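Local coordinates for kinesin-like protein KIF19 (Mus musculus, PDB 5GSZ) that walks toward microtubule plus ends on ATP hydrolysis and depolymerises microtubules at ciliary tips, thereby setting the length of motile cilia, at residues A[140-151]-A[222-233]. Numbering follows the deposited sequence.
Sequences NDMEYEVSMSYL and AVLQVAVRQRSR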
ATOM      1  N   ASN A 140      16.603  16.188  21.571  1.00 54.19           N
ATOM      2  CA  ASN A 140      16.934  16.949  22.767  1.00 52.74           C
ATOM      3  C   ASN A 140      16.420  16.207  23.989  1.00 52.50           C
ATOM      4  O   ASN A 140      17.151  15.993  24.964  1.00 52.21           O
ATOM      5  CB  ASN A 140      16.318  18.358  22.681  1.00 56.60           C
ATOM      6  CG  ASN A 140      14.794  18.333  22.385  1.00 62.94           C
ATOM      7  OD1 ASN A 140      14.098  17.381  22.727  1.00 62.44           O
ATOM      8  ND2 ASN A 140      14.288  19.388  21.757  1.00 65.20           N
ATOM      9  N   ASP A 141      15.154  15.768  23.918  1.00 52.94           N
ATOM     10  CA  ASP A 141      14.406  15.186  25.019  1.00 49.44           C
ATOM     11  C   ASP A 141      14.306  13.669  24.957  1.00 51.44           C
ATOM     12  O   ASP A 141      14.005  13.051  25.987  1.00 52.86           O
ATOM     13  CB  ASP A 141      12.983  15.756  25.054  1.00 54.40           C
ATOM     14  CG  ASP A 141      12.946  17.251  25.309  1.00 54.39           C
ATOM     15  OD1 ASP A 141      13.928  17.808  25.840  1.00 57.84           O
ATOM     16  OD2 ASP A 141      11.907  17.873  24.989  1.00 55.97           O
ATOM     17  N   MET A 142      14.538  13.058  23.789  1.00 50.92           N
ATOM     18  CA  MET A 142      14.192  11.661  23.552  1.00 47.06           C
ATOM     19  C   MET A 142      15.360  10.874  22.966  1.00 49.60           C
ATOM     20  O   MET A 142      16.192  11.408  22.226  1.00 51.44           O
ATOM     21  CB  MET A 142      13.005  11.555  22.603  1.00 43.66           C
ATOM     22  CG  MET A 142      11.744  12.262  23.060  1.00 46.04           C
ATOM     23  SD  MET A 142      10.973  11.532  24.527  1.00 57.96           S
ATOM     24  CE  MET A 142       9.346  12.269  24.396  1.00 42.59           C
ATOM     25  N   GLU A 143      15.406   9.586  23.301  1.00 51.23           N
ATOM     26  CA  GLU A 143      16.264   8.632  22.607  1.00 51.12           C
ATOM     27  C   GLU A 143      15.415   7.782  21.675  1.00 43.00           C
ATOM     28  O   GLU A 143      14.286   7.422  22.016  1.00 42.57           O
ATOM     29  CB  GLU A 143      17.031   7.734  23.583  1.00 51.11           C
ATOM     30  CG  GLU A 143      17.677   8.496  24.751  1.00 56.43           C
ATOM     31  CD  GLU A 143      18.002   7.609  25.957  1.00 68.06           C
ATOM     32  OE1 GLU A 143      17.570   6.435  25.966  1.00 68.48           O
ATOM     33  OE2 GLU A 143      18.679   8.114  26.885  1.00 67.43           O
ATOM     34  N   TYR A 144      15.952   7.482  20.489  1.00 46.39           N
ATOM     35  CA  TYR A 144      15.229   6.698  19.497  1.00 49.21           C
ATOM     36  C   TYR A 144      16.043   5.503  19.023  1.00 49.10           C
ATOM     37  O   TYR A 144      17.275   5.548  18.944  1.00 45.25           O
ATOM     38  CB  TYR A 144      14.808   7.523  18.272  1.00 42.11           C
ATOM     39  CG  TYR A 144      13.868   8.661  18.564  1.00 41.05           C
ATOM     40  CD1 TYR A 144      14.335   9.876  19.016  1.00 47.08           C
ATOM     41  CD2 TYR A 144      12.496   8.497  18.434  1.00 44.45           C
ATOM     42  CE1 TYR A 144      13.449  10.932  19.287  1.00 49.56           C
ATOM     43  CE2 TYR A 144      11.614   9.528  18.707  1.00 46.32           C
ATOM     44  CZ  TYR A 144      12.093  10.740  19.135  1.00 45.92           C
ATOM     45  OH  TYR A 144      11.222  11.762  19.399  1.00 46.99           O
ATOM     46  N   GLU A 145      15.318   4.427  18.730  1.00 53.08           N
ATOM     47  CA  GLU A 145      15.829   3.272  18.006  1.00 56.74           C
ATOM     48  C   GLU A 145      14.959   3.080  16.772  1.00 51.11           C
ATOM     49  O   GLU A 145      13.726   3.127  16.860  1.00 49.41           O
ATOM     50  CB  GLU A 145      15.829   2.008  18.878  1.00 55.10           C
ATOM     51  CG  GLU A 145      17.143   1.732  19.595  1.00 65.19           C
ATOM     52  CD  GLU A 145      17.059   0.543  20.551  1.00 80.09           C
ATOM     53  OE1 GLU A 145      16.023   0.384  21.237  1.00 73.97           O
ATOM     54  OE2 GLU A 145      18.028  -0.251  20.593  1.00 87.23           O
ATOM     55  N   VAL A 146      15.595   2.894  15.619  1.00 49.75           N
ATOM     56  CA  VAL A 146      14.886   2.717  14.360  1.00 46.76           C
ATOM     57  C   VAL A 146      15.443   1.498  13.655  1.00 52.04           C
ATOM     58  O   VAL A 146      16.653   1.421  13.418  1.00 56.96           O
ATOM     59  CB  VAL A 146      15.026   3.942  13.448  1.00 46.71           C
ATOM     60  CG1 VAL A 146      14.155   3.761  12.230  1.00 50.67           C
ATOM     61  CG2 VAL A 146      14.687   5.189  14.183  1.00 49.66           C
ATOM     62  N   SER A 147      14.563   0.565  13.299  1.00 52.80           N
ATOM     63  CA  SER A 147      14.899  -0.524  12.393  1.00 54.02           C
ATOM     64  C   SER A 147      13.851  -0.616  11.290  1.00 50.05           C
ATOM     65  O   SER A 147      12.687  -0.255  11.491  1.00 47.16           O
ATOM     66  CB  SER A 147      14.985  -1.848  13.137  1.00 54.93           C
ATOM     67  OG  SER A 147      13.727  -2.153  13.708  1.00 57.27           O
ATOM     68  N   MET A 148      14.271  -1.099  10.116  1.00 52.23           N
ATOM     69  CA  MET A 148      13.341  -1.360   9.021  1.00 52.38           C
ATOM     70  C   MET A 148      13.621  -2.714   8.397  1.00 50.93           C
ATOM     71  O   MET A 148      14.762  -3.174   8.354  1.00 58.76           O
ATOM     72  CB  MET A 148      13.404  -0.310   7.915  1.00 50.34           C
ATOM     73  CG  MET A 148      14.751  -0.204   7.287  1.00 54.97           C
ATOM     74  SD  MET A 148      14.758   0.914   5.885  1.00 75.15           S
ATOM     75  CE  MET A 148      14.632  -0.223   4.513  1.00 56.89           C
ATOM     76  N   SER A 149      12.564  -3.342   7.905  1.00 48.89           N
ATOM     77  CA  SER A 149      12.673  -4.594   7.181  1.00 48.12           C
ATOM     78  C   SER A 149      11.896  -4.477   5.888  1.00 47.65           C
ATOM     79  O   SER A 149      11.040  -3.606   5.738  1.00 48.11           O
ATOM     80  CB  SER A 149      12.147  -5.764   7.994  1.00 46.11           C
ATOM     81  OG  SER A 149      12.919  -5.922   9.153  1.00 55.90           O
ATOM     82  N   TYR A 150      12.179  -5.386   4.963  1.00 49.31           N
ATOM     83  CA  TYR A 150      11.546  -5.343   3.645  1.00 50.52           C
ATOM     84  C   TYR A 150      11.351  -6.778   3.178  1.00 49.57           C
ATOM     85  O   TYR A 150      12.324  -7.461   2.856  1.00 51.49           O
ATOM     86  CB  TYR A 150      12.404  -4.541   2.677  1.00 42.86           C
ATOM     87  CG  TYR A 150      11.755  -4.180   1.379  1.00 39.47           C
ATOM     88  CD1 TYR A 150      10.456  -3.703   1.335  1.00 44.36           C
ATOM     89  CD2 TYR A 150      12.470  -4.262   0.181  1.00 43.43           C
ATOM     90  CE1 TYR A 150       9.858  -3.345   0.103  1.00 46.15           C
ATOM     91  CE2 TYR A 150      11.899  -3.896  -1.035  1.00 42.49           C
ATOM     92  CZ  TYR A 150      10.602  -3.441  -1.068  1.00 43.46           C
ATOM     93  OH  TYR A 150      10.051  -3.096  -2.266  1.00 44.30           O
ATOM     94  N   LEU A 151      10.103  -7.233   3.140  1.00 49.95           N
ATOM     95  CA  LEU A 151       9.806  -8.639   2.912  1.00 50.19           C
ATOM     96  C   LEU A 151       8.810  -8.792   1.763  1.00 48.16           C
ATOM     97  O   LEU A 151       8.138  -7.834   1.362  1.00 45.91           O
ATOM     98  CB  LEU A 151       9.270  -9.282   4.198  1.00 42.56           C
ATOM     99  CG  LEU A 151       7.966  -8.672   4.703  1.00 43.51           C
ATOM    100  CD1 LEU A 151       6.820  -9.659   4.620  1.00 43.79           C
ATOM    101  CD2 LEU A 151       8.141  -8.125   6.089  1.00 52.32           C
ATOM    102  N   ALA A 222       4.751  -6.426  -1.372  1.00 37.77           N
ATOM    103  CA  ALA A 222       6.016  -5.977  -0.804  1.00 39.04           C
ATOM    104  C   ALA A 222       5.715  -5.159   0.446  1.00 38.36           C
ATOM    105  O   ALA A 222       4.946  -4.197   0.401  1.00 36.49           O
ATOM    106  CB  ALA A 222       6.831  -5.187  -1.826  1.00 37.33           C
ATOM    107  N   VAL A 223       6.280  -5.561   1.573  1.00 39.33           N
ATOM    108  CA  VAL A 223       6.021  -4.868   2.823  1.00 40.23           C
ATOM    109  C   VAL A 223       7.325  -4.285   3.327  1.00 43.71           C
ATOM    110  O   VAL A 223       8.305  -5.013   3.542  1.00 42.30           O
ATOM    111  CB  VAL A 223       5.381  -5.773   3.882  1.00 42.80           C
ATOM    112  CG1 VAL A 223       4.959  -4.915   5.054  1.00 44.15           C
ATOM    113  CG2 VAL A 223       4.170  -6.541   3.303  1.00 40.37           C
ATOM    114  N   LEU A 224       7.337  -2.974   3.496  1.00 39.33           N
ATOM    115  CA  LEU A 224       8.396  -2.275   4.202  1.00 42.19           C
ATOM    116  C   LEU A 224       7.837  -1.844   5.562  1.00 45.61           C
ATOM    117  O   LEU A 224       6.847  -1.097   5.634  1.00 41.23           O
ATOM    118  CB  LEU A 224       8.887  -1.083   3.377  1.00 40.32           C
ATOM    119  CG  LEU A 224      10.021  -0.306   4.034  1.00 45.05           C
ATOM    120  CD1 LEU A 224      11.252  -1.153   4.013  1.00 47.90           C
ATOM    121  CD2 LEU A 224      10.267   1.009   3.328  1.00 46.71           C
ATOM    122  N   GLN A 225       8.424  -2.354   6.639  1.00 47.29           N
ATOM    123  CA  GLN A 225       8.010  -1.950   7.974  1.00 48.93           C
ATOM    124  C   GLN A 225       9.150  -1.257   8.695  1.00 45.06           C
ATOM    125  O   GLN A 225      10.306  -1.659   8.584  1.00 45.18           O
ATOM    126  CB  GLN A 225       7.490  -3.115   8.802  1.00 49.01           C
ATOM    127  CG  GLN A 225       8.193  -4.422   8.628  1.00 58.43           C
ATOM    128  CD  GLN A 225       7.996  -5.304   9.859  1.00 72.06           C
ATOM    129  OE1 GLN A 225       7.686  -4.801  10.960  1.00 64.76           O
ATOM    130  NE2 GLN A 225       8.131  -6.624   9.675  1.00 66.36           N
ATOM    131  N   VAL A 226       8.801  -0.185   9.396  1.00 43.97           N
ATOM    132  CA  VAL A 226       9.734   0.627  10.157  1.00 47.39           C
ATOM    133  C   VAL A 226       9.233   0.681  11.589  1.00 44.14           C
ATOM    134  O   VAL A 226       8.106   1.124  11.837  1.00 41.08           O
ATOM    135  CB  VAL A 226       9.858   2.049   9.591  1.00 45.34           C
ATOM    136  CG1 VAL A 226      10.915   2.834  10.374  1.00 42.32           C
ATOM    137  CG2 VAL A 226      10.167   2.004   8.123  1.00 40.56           C
ATOM    138  N   ALA A 227      10.073   0.246  12.524  1.00 48.23           N
ATOM    139  CA  ALA A 227       9.781   0.290  13.951  1.00 46.10           C
ATOM    140  C   ALA A 227      10.548   1.442  14.588  1.00 45.23           C
ATOM    141  O   ALA A 227      11.676   1.737  14.182  1.00 49.46           O
ATOM    142  CB  ALA A 227      10.163  -1.032  14.605  1.00 39.41           C
ATOM    143  N   VAL A 228       9.933   2.107  15.572  1.00 43.44           N
ATOM    144  CA  VAL A 228      10.535   3.273  16.237  1.00 46.21           C
ATOM    145  C   VAL A 228      10.242   3.201  17.735  1.00 48.10           C
ATOM    146  O   VAL A 228       9.083   3.321  18.152  1.00 49.99           O
ATOM    147  CB  VAL A 228      10.035   4.613  15.671  1.00 42.14           C
ATOM    148  CG1 VAL A 228      10.637   5.757  16.436  1.00 42.62           C
ATOM    149  CG2 VAL A 228      10.377   4.748  14.193  1.00 46.59           C
ATOM    150  N   ARG A 229      11.277   3.028  18.543  1.00 47.78           N
ATOM    151  CA  ARG A 229      11.131   3.083  19.988  1.00 47.61           C
ATOM    152  C   ARG A 229      11.574   4.450  20.511  1.00 46.66           C
ATOM    153  O   ARG A 229      12.536   5.045  20.014  1.00 45.52           O
ATOM    154  CB  ARG A 229      11.915   1.957  20.660  1.00 50.81           C
ATOM    155  CG  ARG A 229      11.497   1.710  22.097  1.00 54.80           C
ATOM    156  CD  ARG A 229      11.791   0.302  22.515  1.00 65.28           C
ATOM    157  NE  ARG A 229      13.217  -0.008  22.459  1.00 77.35           N
ATOM    158  CZ  ARG A 229      13.705  -1.247  22.490  1.00 85.13           C
ATOM    159  NH1 ARG A 229      12.871  -2.277  22.574  1.00 81.67           N
ATOM    160  NH2 ARG A 229      15.021  -1.460  22.436  1.00 83.71           N
ATOM    161  N   GLN A 230      10.830   4.964  21.489  1.00 49.11           N
ATOM    162  CA  GLN A 230      10.993   6.316  22.012  1.00 47.56           C
ATOM    163  C   GLN A 230      10.958   6.244  23.527  1.00 50.39           C
ATOM    164  O   GLN A 230       9.925   5.886  24.108  1.00 52.36           O
ATOM    165  CB  GLN A 230       9.888   7.258  21.514  1.00 40.48           C
ATOM    166  CG  GLN A 230      10.141   8.737  21.793  1.00 43.09           C
ATOM    167  CD  GLN A 230       8.857   9.583  21.747  1.00 50.22           C
ATOM    168  OE1 GLN A 230       7.764   9.075  21.990  1.00 49.63           O
ATOM    169  NE2 GLN A 230       8.989  10.868  21.395  1.00 46.62           N
ATOM    170  N   ARG A 231      12.070   6.586  24.164  1.00 45.42           N
ATOM    171  CA  ARG A 231      12.110   6.717  25.608  1.00 49.50           C
ATOM    172  C   ARG A 231      12.657   8.092  25.967  1.00 50.81           C
ATOM    173  O   ARG A 231      13.426   8.695  25.214  1.00 51.02           O
ATOM    174  CB  ARG A 231      12.948   5.590  26.270  1.00 48.32           C
ATOM    175  CG  ARG A 231      14.433   5.876  26.363  1.00 53.26           C
ATOM    176  CD  ARG A 231      15.180   4.722  26.985  1.00 59.42           C
ATOM    177  NE  ARG A 231      15.209   3.575  26.086  1.00 66.62           N
ATOM    178  CZ  ARG A 231      14.585   2.431  26.338  1.00 66.55           C
ATOM    179  NH1 ARG A 231      13.887   2.303  27.466  1.00 65.96           N
ATOM    180  NH2 ARG A 231      14.649   1.428  25.467  1.00 60.23           N
ATOM    181  N   SER A 232      12.240   8.579  27.130  1.00 55.28           N
ATOM    182  CA  SER A 232      12.664   9.877  27.633  1.00 49.73           C
ATOM    183  C   SER A 232      14.103   9.836  28.129  1.00 46.75           C
ATOM    184  O   SER A 232      14.617   8.804  28.563  1.00 51.34           O
ATOM    185  CB  SER A 232      11.739  10.315  28.766  1.00 48.39           C
ATOM    186  OG  SER A 232      12.102  11.572  29.296  1.00 53.99           O
ATOM    187  N   ARG A 233      14.756  10.977  28.053  1.00 47.06           N
ATOM    188  CA  ARG A 233      16.089  11.122  28.602  1.00 50.77           C
ATOM    189  C   ARG A 233      16.064  11.505  30.076  1.00 51.10           C
ATOM    190  O   ARG A 233      17.111  11.457  30.731  1.00 51.67           O
ATOM    191  CB  ARG A 233      16.874  12.172  27.797  1.00 52.95           C
ATOM    192  CG  ARG A 233      17.126  11.814  26.347  1.00 47.47           C
ATOM    193  CD  ARG A 233      17.991  12.842  25.645  1.00 48.36           C
ATOM    194  NE  ARG A 233      18.294  12.415  24.284  1.00 50.99           N
ATOM    195  CZ  ARG A 233      19.287  11.595  23.969  1.00 48.89           C
ATOM    196  NH1 ARG A 233      20.079  11.126  24.915  1.00 51.09           N
ATOM    197  NH2 ARG A 233      19.478  11.241  22.716  1.00 43.67           N
TER
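Y144 and Q230 form a non-hydrogen-bonded pair of the antiparallel ladder joining strands 142-151 and 222-232, their side chains running alongside each other. Q230 swings CG opposite its own backbone N (chi1 -169°) and continues extended, which lays CG 3.5 Å from CE2 of Y144; its NE2 donates to the Y144 OH at 3.1 Å, the oxygen sitting 28° out of the amide plane. T138 also bonds this hydroxyl. The ring edge meets V228, CD2 to CG1 at 3.9 Å, while the methyl of M142 reaches the Q230 amide. Were Y144 an alanine, the Q230 amide and T138 would probably lose their hydroxyl partner, and V228 CG1 the ring edge beside it. Farther along this face, V146 meets V226, and the bent end of M148 brings CE to L224 CD1; helix 123-136 lies against the row, joined by helix 192-203 at the inner end. The other face is charged near the outer end: E145 pairs with R229, and E143 makes a long salt bridge to R231. Just past the strand, R233 bonds S139 O through NE; its long bridge to E143 OE2, well out of the guanidinium plane, is one of charge alone. Between the faces, paired main-chain hydrogen bonds such as E143 N to R231 O (2.9 Å) hold the ladder. It belongs to the central mixed sheet of the kinesin motor domain, a P-loop NTPase fold, and its inner end approaches the nucleotide site.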